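Local structure of alcohol dehydrogenase YqhD (Escherichia coli, 4QGS) at residues A206-V211 / N343-L348; A302-N305 / T310-A313; Q317-V322 / D335-A340. The protein reduces a broad range of short-chain aldehydes to alcohols at the expense of NADPH, using one zinc ion per subunit. One frame throughout, in Å; residues are numbered along the deposited sequence.

Interaction 1 (A206-V211 / N343-L348); sequences AFVHTV and NFFEQL. With ZN (zinc ion), chain B.
F344 opens the contact by laying atom CE2 of its ring against CD1 of F207, at 3.7 Å. The two rings meet obliquely, F344 lying over one face of the F207 ring. Next in sequence, F345 comes to the same face of F207 but turns its edge to it: the pair is an offset edge-to-face contact with planes at 87° and CZ of F345 3.9 Å from CD2 of F207. The far end of the F345 ring does double duty, since its CZ also rests 4.0 Å from CG2 of V208. A turn past F344, L348 puts its CD1 3.7 Å above the plane of the F344 ring, toward its rim, on the side away from F207. F207 can receive both rings because its CG stands anti to the backbone N (chi1 -170°), which carries the phenyl out into the space between the helices. The example illustrates how one ring can serve as the shared surface of a buried aromatic cluster: an alanine at F207 would probably open a gap between F344 and F345 and the helix of V208, leaving F345 without the ring face its edge rests on. One residue beyond V208, H209 points elsewhere and binds zinc through NE2 at 2.1 Å, alongside D205, H278, H292 and two waters. F207 therefore belongs to the same helix, 196-211, as the zinc ligands D205 and H209. The segment axes run nearly antiparallel, at 160°, and stay 12.8 Å apart, a separation spanned by the aromatic side chains. Helix 222-244 adds L232 against F207, while helix 292-306 adds A297 and L300 against F345 and L296 against V208.

Interaction 2 (A302-N305 / T310-A313); sequences ALWN and TKRA
The aliphatic part of K311 lies across two neighbouring side chains of one helical turn, L303 and W304, meeting each at about a right angle. This is the tight half of the contact: CE of K311 lies 3.7 Å from CD2 of L303, and CD of K311 lies 3.8 Å from CD1 of W304. All three residues are buried. The lysine chain runs straight through its middle and bends only at the last torsion (chi4 -64°), turning NZ aside from the hydrophobic pair that holds its methylenes. Here is a textbook division of labour within a buried lysine, the carbons serving as apolar filler while the ammonium seeks polar company. That company lies beyond the two segments: NZ donates to the backbone O of V215 and forms salt bridges with D274 and E381, which would be expected to stabilise its charge. The link back to the tryptophan is looser. W304 NE1 donates to a water lying in the plane of its indole, at 2.9 Å, and the same water takes only a weak bond from NZ of K311, at 3.4 Å. On the solvent side R312 and N305 are exposed and take no part in this packing; R312 forms a salt bridge with D330. K311 occupies the N-cap position of helix 312-323, so the contact joins the last turn of helix 292-306 to the start of the next helix. Around it, helices 276-288 and 387-396 cover L303 through A276, T277 and I393, and helix 330-347 meets W304 through I338 and T341.

Interaction 3 (Q317-V322 / D335-A340); sequences QYAERV and DAAIAA
A319 and A337 touch methyl to methyl, their CB atoms 3.6 Å apart, and mark the nearest approach of the two segments. Both CB atoms are directed at the opposite helix, and the CA atoms of the two residues come within 5.1 Å of each other. CB of A337 also lies 4.0 Å from CA of A319, so the methyl meets backbone as well as side chain. The principle at work is simple: with a methyl as the whole side chain on each side, two helix backbones can come close. The second apolar contact is made by Y318, whose CD2 lies 4.1 Å from CB of A337; the methyl sits obliquely to the ring. With CG anti to the backbone N (chi1 166°), the tyrosine carries the ring to A337, which is therefore touched by two consecutive residues of the facing helix and takes the largest share of the buried surface.

Hydrogen bonds do not join the two segments directly; instead Y318 OH is hydrogen-bonded to T341 OG1, whose hydroxyl is also bonded to the backbone O of A337, and accepts from W323 NE1. These two bonds to the phenol probably help hold it in place.

Charge makes a third kind of contact, set away from the alanine pair: E320 forms a salt bridge with R333, which lies on helix 330-347 and so adds a charged link between the two helices.

Helices 312-323 and 330-347 are consecutive in the chain and meet at this alanine pair; helix 222-244 packs on helix 312-323, L232 meeting Y318 and V322, and helix 292-306 packs on helix 330-347, P301 meeting I338.

The three contacts belong to one continuous helical core, graded by distance from the metal. Interaction 1 includes zinc ligand H209; in interaction 2 the side chain of L303 is about 13 Å from the zinc, and interaction 3 lies away from the annotated sites. Interaction 1 is centred about 16 Å from interaction 2 and about 12 Å from interaction 3, with which it shares helix 330-347. Interactions 2 and 3, about 11 Å apart, share helix 312-323. Direct packing joins them: V211 CB lies 3.7 Å from W304 CZ2, and W304 CZ3 lies 3.6 Å from Y318 CE2. Y318 also reaches the F207 ring of interaction 1.

Interaction 1 (A206-V211 / N343-L348)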
loop_
_atom_site.group_PDB
_atom_site.type_symbol
_atom_site.label_atom_id
_atom_site.label_comp_id
_atom_site.label_asym_id
_atom_site.label_seq_id
_atom_site.Cartn_x
_atom_site.Cartn_y
_atom_site.Cartn_z
ATOM N N ALA A 206 2.525 -5.016 4.164
ATOM C CA ALA A 206 3.675 -4.228 4.650
ATOM C C ALA A 206 4.990 -5.019 4.561
ATOM O O ALA A 206 6.030 -4.487 4.145
ATOM C CB ALA A 206 3.432 -3.762 6.084
ATOM N N PHE A 207 4.939 -6.290 4.942
ATOM C CA PHE A 207 6.110 -7.157 4.938
ATOM C C PHE A 207 6.646 -7.270 3.516
ATOM O O PHE A 207 7.852 -7.123 3.264
ATOM C CB PHE A 207 5.738 -8.536 5.507
ATOM C CG PHE A 207 6.920 -9.443 5.783
ATOM C CD1 PHE A 207 7.410 -9.594 7.074
ATOM C CD2 PHE A 207 7.523 -10.163 4.753
ATOM C CE1 PHE A 207 8.473 -10.450 7.343
ATOM C CE2 PHE A 207 8.600 -11.017 5.018
ATOM C CZ PHE A 207 9.073 -11.158 6.307
ATOM N N VAL A 208 5.735 -7.497 2.574
ATOM C CA VAL A 208 6.146 -7.695 1.191
ATOM C C VAL A 208 6.607 -6.389 0.558
ATOM O O VAL A 208 7.608 -6.391 -0.158
ATOM C CB VAL A 208 5.012 -8.333 0.367
ATOM C CG1 VAL A 208 5.423 -8.420 -1.104
ATOM C CG2 VAL A 208 4.708 -9.716 0.928
ATOM N N HIS A 209 5.934 -5.268 0.837
ATOM C CA HIS A 209 6.438 -3.984 0.323
ATOM C C HIS A 209 7.883 -3.764 0.765
ATOM O O HIS A 209 8.698 -3.247 -0.007
ATOM C CB HIS A 209 5.562 -2.808 0.767
ATOM C CG HIS A 209 4.352 -2.607 -0.093
ATOM N ND1 HIS A 209 4.176 -1.496 -0.890
ATOM C CD2 HIS A 209 3.266 -3.394 -0.301
ATOM C CE1 HIS A 209 3.027 -1.597 -1.536
ATOM N NE2 HIS A 209 2.456 -2.739 -1.197
ATOM N N THR A 210 8.198 -4.178 1.990
ATOM C CA THR A 210 9.555 -4.035 2.510
ATOM C C THR A 210 10.528 -4.929 1.738
ATOM O O THR A 210 11.564 -4.452 1.271
ATOM C CB THR A 210 9.620 -4.357 3.998
ATOM O OG1 THR A 210 8.691 -3.513 4.694
ATOM C CG2 THR A 210 11.063 -4.109 4.548
ATOM N N VAL A 211 10.212 -6.214 1.572
ATOM C CA VAL A 211 11.193 -7.088 0.902
ATOM C C VAL A 211 11.280 -6.843 -0.606
ATOM O O VAL A 211 12.260 -7.244 -1.239
ATOM C CB VAL A 211 10.906 -8.595 1.148
ATOM C CG1 VAL A 211 10.968 -8.925 2.639
ATOM C CG2 VAL A 211 9.556 -8.996 0.546
ATOM N N ASN A 343 5.836 -19.857 6.580
ATOM C CA ASN A 343 5.184 -20.177 7.839
ATOM C C ASN A 343 4.616 -18.944 8.538
ATOM O O ASN A 343 3.522 -18.990 9.102
ATOM C CB ASN A 343 6.148 -20.905 8.774
ATOM C CG ASN A 343 5.505 -21.249 10.102
ATOM O OD1 ASN A 343 4.646 -22.143 10.171
ATOM N ND2 ASN A 343 5.890 -20.543 11.154
ATOM N N PHE A 344 5.358 -17.836 8.492
ATOM C CA PHE A 344 4.897 -16.585 9.089
ATOM C C PHE A 344 3.553 -16.167 8.466
ATOM O O PHE A 344 2.599 -15.857 9.180
ATOM C CB PHE A 344 5.967 -15.491 8.916
ATOM C CG PHE A 344 5.543 -14.127 9.396
ATOM C CD1 PHE A 344 5.261 -13.903 10.738
ATOM C CD2 PHE A 344 5.449 -13.063 8.506
ATOM C CE1 PHE A 344 4.874 -12.645 11.184
ATOM C CE2 PHE A 344 5.055 -11.806 8.948
ATOM C CZ PHE A 344 4.765 -11.602 10.285
ATOM N N PHE A 345 3.477 -16.181 7.139
ATOM C CA PHE A 345 2.236 -15.833 6.435
ATOM C C PHE A 345 1.100 -16.788 6.821
ATOM O O PHE A 345 -0.021 -16.359 7.151
ATOM C CB PHE A 345 2.440 -15.863 4.924
ATOM C CG PHE A 345 3.393 -14.805 4.399
ATOM C CD1 PHE A 345 3.761 -13.725 5.179
ATOM C CD2 PHE A 345 3.877 -14.897 3.105
ATOM C CE1 PHE A 345 4.638 -12.746 4.680
ATOM C CE2 PHE A 345 4.746 -13.945 2.592
ATOM C CZ PHE A 345 5.133 -12.862 3.389
ATOM N N GLU A 346 1.391 -18.085 6.811
ATOM C CA GLU A 346 0.350 -19.064 7.137
ATOM C C GLU A 346 -0.175 -18.915 8.560
ATOM O O GLU A 346 -1.387 -19.036 8.783
ATOM C CB GLU A 346 0.868 -20.476 6.895
ATOM C CG GLU A 346 1.388 -20.585 5.474
ATOM C CD GLU A 346 1.355 -21.949 4.877
ATOM O OE1 GLU A 346 0.566 -22.140 3.915
ATOM O OE2 GLU A 346 2.140 -22.806 5.340
ATOM N N GLN A 347 0.711 -18.627 9.512
ATOM C CA GLN A 347 0.290 -18.461 10.908
ATOM C C GLN A 347 -0.506 -17.179 11.128
ATOM O O GLN A 347 -1.260 -17.074 12.098
ATOM C CB GLN A 347 1.498 -18.495 11.846
ATOM C CG GLN A 347 2.224 -19.839 11.894
ATOM C CD GLN A 347 1.311 -21.015 12.191
ATOM O OE1 GLN A 347 0.333 -20.897 12.934
ATOM N NE2 GLN A 347 1.627 -22.164 11.599
ATOM N N LEU A 348 -0.351 -16.206 10.229
ATOM C CA LEU A 348 -1.218 -15.031 10.225
ATOM C C LEU A 348 -2.599 -15.337 9.647
ATOM O O LEU A 348 -3.488 -14.490 9.678
ATOM C CB LEU A 348 -0.584 -13.890 9.421
ATOM C CG LEU A 348 0.658 -13.230 10.016
ATOM C CD1 LEU A 348 1.248 -12.270 8.978
ATOM C CD2 LEU A 348 0.344 -12.500 11.328
HETATM ZN ZN ZN B . 0.934 -3.959 -1.891
HETATM O O HOH W 1 0.502 -2.559 -3.390
HETATM O O HOH W 2 -0.407 -2.535 -0.994
#

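Interaction 2 (A302-N305 / T310-A313)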
loop_
_atom_site.group_PDB
_atom_site.type_symbol
_atom_site.label_atom_id
_atom_site.label_comp_id
_atom_site.label_asym_id
_atom_site.label_seq_id
_atom_site.Cartn_x
_atom_site.Cartn_y
_atom_site.Cartn_z
ATOM N N ALA A 302 7.465 -18.613 -3.801
ATOM C CA ALA A 302 7.768 -19.268 -5.069
ATOM C C ALA A 302 8.760 -18.441 -5.885
ATOM O O ALA A 302 9.684 -18.983 -6.506
ATOM C CB ALA A 302 6.483 -19.515 -5.874
ATOM N N LEU A 303 8.580 -17.122 -5.874
ATOM C CA LEU A 303 9.465 -16.236 -6.633
ATOM C C LEU A 303 10.877 -16.266 -6.055
ATOM O O LEU A 303 11.867 -16.287 -6.806
ATOM C CB LEU A 303 8.908 -14.804 -6.646
ATOM C CG LEU A 303 9.696 -13.816 -7.520
ATOM C CD1 LEU A 303 8.784 -12.818 -8.244
ATOM C CD2 LEU A 303 10.734 -13.077 -6.686
ATOM N N TRP A 304 10.969 -16.237 -4.730
ATOM C CA TRP A 304 12.272 -16.257 -4.069
ATOM C C TRP A 304 13.052 -17.528 -4.408
ATOM O O TRP A 304 14.249 -17.471 -4.695
ATOM C CB TRP A 304 12.094 -16.122 -2.563
ATOM C CG TRP A 304 12.024 -14.706 -2.086
ATOM C CD1 TRP A 304 12.153 -13.563 -2.825
ATOM C CD2 TRP A 304 11.810 -14.294 -0.737
ATOM N NE1 TRP A 304 12.046 -12.457 -2.005
ATOM C CE2 TRP A 304 11.832 -12.881 -0.721
ATOM C CE3 TRP A 304 11.610 -14.984 0.456
ATOM C CZ2 TRP A 304 11.647 -12.148 0.455
ATOM C CZ3 TRP A 304 11.431 -14.254 1.628
ATOM C CH2 TRP A 304 11.466 -12.846 1.617
ATOM N N ASN A 305 12.382 -18.676 -4.412
ATOM C CA ASN A 305 13.088 -19.903 -4.764
ATOM C C ASN A 305 13.567 -19.864 -6.208
ATOM O O ASN A 305 14.685 -20.282 -6.517
ATOM C CB ASN A 305 12.217 -21.143 -4.550
ATOM C CG ASN A 305 12.898 -22.400 -5.052
ATOM O OD1 ASN A 305 13.934 -22.813 -4.520
ATOM N ND2 ASN A 305 12.348 -22.992 -6.096
ATOM N N THR A 310 20.059 -14.783 -8.322
ATOM C CA THR A 310 20.323 -13.351 -8.354
ATOM C C THR A 310 20.081 -12.712 -6.991
ATOM O O THR A 310 20.692 -11.697 -6.671
ATOM C CB THR A 310 19.452 -12.622 -9.394
ATOM O OG1 THR A 310 18.067 -12.810 -9.077
ATOM C CG2 THR A 310 19.713 -13.152 -10.793
ATOM N N LYS A 311 19.195 -13.306 -6.189
ATOM C CA LYS A 311 18.887 -12.740 -4.876
ATOM C C LYS A 311 19.703 -13.372 -3.759
ATOM O O LYS A 311 19.433 -13.151 -2.581
ATOM C CB LYS A 311 17.393 -12.912 -4.556
ATOM C CG LYS A 311 16.471 -12.095 -5.434
ATOM C CD LYS A 311 15.004 -12.336 -5.009
ATOM C CE LYS A 311 14.043 -11.548 -5.875
ATOM N NZ LYS A 311 14.216 -10.071 -5.726
ATOM N N ARG A 312 20.702 -14.168 -4.126
ATOM C CA ARG A 312 21.376 -15.014 -3.156
ATOM C C ARG A 312 21.944 -14.238 -1.959
ATOM O O ARG A 312 21.660 -14.586 -0.818
ATOM C CB ARG A 312 22.486 -15.812 -3.851
ATOM C CG ARG A 312 23.470 -16.450 -2.924
ATOM C CD ARG A 312 24.708 -16.837 -3.711
ATOM N NE ARG A 312 25.327 -18.058 -3.212
ATOM C CZ ARG A 312 26.289 -18.088 -2.298
ATOM N NH1 ARG A 312 26.754 -16.960 -1.761
ATOM N NH2 ARG A 312 26.785 -19.255 -1.912
ATOM N N ALA A 313 22.723 -13.188 -2.206
ATOM C CA ALA A 313 23.346 -12.445 -1.119
ATOM C C ALA A 313 22.327 -11.833 -0.158
ATOM O O ALA A 313 22.486 -11.935 1.053
ATOM C CB ALA A 313 24.256 -11.354 -1.684
HETATM O O HOH W 3 11.959 -9.825 -3.143
#

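Interaction 3 (Q317-V322 / D335-A340)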
loop_
_atom_site.group_PDB
_atom_site.type_symbol
_atom_site.label_atom_id
_atom_site.label_comp_id
_atom_site.label_asym_id
_atom_site.label_seq_id
_atom_site.Cartn_x
_atom_site.Cartn_y
_atom_site.Cartn_z
ATOM N N GLN A 317 21.457 -12.538 3.773
ATOM C CA GLN A 317 21.475 -11.440 4.739
ATOM C C GLN A 317 20.148 -11.394 5.493
ATOM O O GLN A 317 20.112 -11.230 6.709
ATOM C CB GLN A 317 21.752 -10.093 4.052
ATOM C CG GLN A 317 21.876 -8.925 5.049
ATOM C CD GLN A 317 22.424 -7.655 4.417
ATOM O OE1 GLN A 317 23.116 -7.703 3.400
ATOM N NE2 GLN A 317 22.109 -6.507 5.013
ATOM N N TYR A 318 19.059 -11.551 4.749
ATOM C CA TYR A 318 17.717 -11.603 5.313
ATOM C C TYR A 318 17.607 -12.749 6.311
ATOM O O TYR A 318 17.091 -12.573 7.417
ATOM C CB TYR A 318 16.706 -11.739 4.166
ATOM C CG TYR A 318 15.284 -12.135 4.515
ATOM C CD1 TYR A 318 14.400 -11.212 5.052
ATOM C CD2 TYR A 318 14.809 -13.407 4.223
ATOM C CE1 TYR A 318 13.074 -11.557 5.336
ATOM C CE2 TYR A 318 13.480 -13.769 4.500
ATOM C CZ TYR A 318 12.627 -12.837 5.064
ATOM O OH TYR A 318 11.320 -13.175 5.341
ATOM N N ALA A 319 18.136 -13.909 5.939
ATOM C CA ALA A 319 18.051 -15.092 6.795
ATOM C C ALA A 319 18.755 -14.858 8.123
ATOM O O ALA A 319 18.236 -15.200 9.180
ATOM C CB ALA A 319 18.635 -16.295 6.098
ATOM N N GLU A 320 19.937 -14.254 8.063
ATOM C CA GLU A 320 20.708 -13.972 9.265
ATOM C C GLU A 320 20.126 -12.819 10.094
ATOM O O GLU A 320 19.902 -12.963 11.302
ATOM C CB GLU A 320 22.161 -13.662 8.872
ATOM C CG GLU A 320 23.086 -13.420 10.038
ATOM C CD GLU A 320 24.535 -13.317 9.593
ATOM O OE1 GLU A 320 24.989 -14.201 8.839
ATOM O OE2 GLU A 320 25.212 -12.349 9.985
ATOM N N ARG A 321 19.859 -11.688 9.444
ATOM C CA ARG A 321 19.468 -10.460 10.145
ATOM C C ARG A 321 18.030 -10.483 10.647
ATOM O O ARG A 321 17.731 -9.927 11.699
ATOM C CB ARG A 321 19.646 -9.238 9.239
ATOM C CG ARG A 321 21.103 -8.916 8.847
ATOM C CD ARG A 321 21.785 -8.060 9.890
ATOM N NE ARG A 321 23.182 -7.794 9.528
ATOM C CZ ARG A 321 23.589 -6.736 8.835
ATOM N NH1 ARG A 321 22.715 -5.837 8.413
ATOM N NH2 ARG A 321 24.887 -6.575 8.559
ATOM N N VAL A 322 17.139 -11.115 9.893
ATOM C CA VAL A 322 15.724 -11.091 10.266
ATOM C C VAL A 322 15.307 -12.382 10.987
ATOM O O VAL A 322 14.526 -12.340 11.933
ATOM C CB VAL A 322 14.848 -10.840 9.020
ATOM C CG1 VAL A 322 13.355 -10.979 9.339
ATOM C CG2 VAL A 322 15.140 -9.452 8.448
ATOM N N ASP A 335 16.805 -21.887 2.038
ATOM C CA ASP A 335 15.610 -22.733 2.167
ATOM C C ASP A 335 14.900 -22.471 3.488
ATOM O O ASP A 335 13.678 -22.348 3.521
ATOM C CB ASP A 335 15.970 -24.218 2.054
ATOM C CG ASP A 335 16.245 -24.650 0.624
ATOM O OD1 ASP A 335 16.184 -23.805 -0.296
ATOM O OD2 ASP A 335 16.530 -25.848 0.418
ATOM N N ALA A 336 15.661 -22.369 4.578
ATOM C CA ALA A 336 15.053 -22.144 5.887
ATOM C C ALA A 336 14.402 -20.761 5.973
ATOM O O ALA A 336 13.362 -20.608 6.618
ATOM C CB ALA A 336 16.082 -22.322 6.999
ATOM N N ALA A 337 15.014 -19.768 5.322
ATOM C CA ALA A 337 14.471 -18.408 5.328
ATOM C C ALA A 337 13.165 -18.350 4.556
ATOM O O ALA A 337 12.204 -17.716 4.988
ATOM C CB ALA A 337 15.474 -17.425 4.744
ATOM N N ILE A 338 13.131 -19.012 3.407
ATOM C CA ILE A 338 11.910 -19.080 2.610
ATOM C C ILE A 338 10.806 -19.810 3.397
ATOM O O ILE A 338 9.655 -19.359 3.440
ATOM C CB ILE A 338 12.168 -19.775 1.241
ATOM C CG1 ILE A 338 13.067 -18.897 0.374
ATOM C CG2 ILE A 338 10.865 -20.047 0.506
ATOM C CD1 ILE A 338 13.496 -19.521 -0.941
ATOM N N ALA A 339 11.162 -20.914 4.047
ATOM C CA ALA A 339 10.180 -21.677 4.821
ATOM C C ALA A 339 9.656 -20.877 6.017
ATOM O O ALA A 339 8.457 -20.933 6.324
ATOM C CB ALA A 339 10.777 -22.997 5.293
ATOM N N ALA A 340 10.545 -20.143 6.695
ATOM C CA ALA A 340 10.134 -19.320 7.832
ATOM C C ALA A 340 9.169 -18.222 7.386
ATOM O O ALA A 340 8.236 -17.874 8.115
ATOM C CB ALA A 340 11.355 -18.696 8.545
#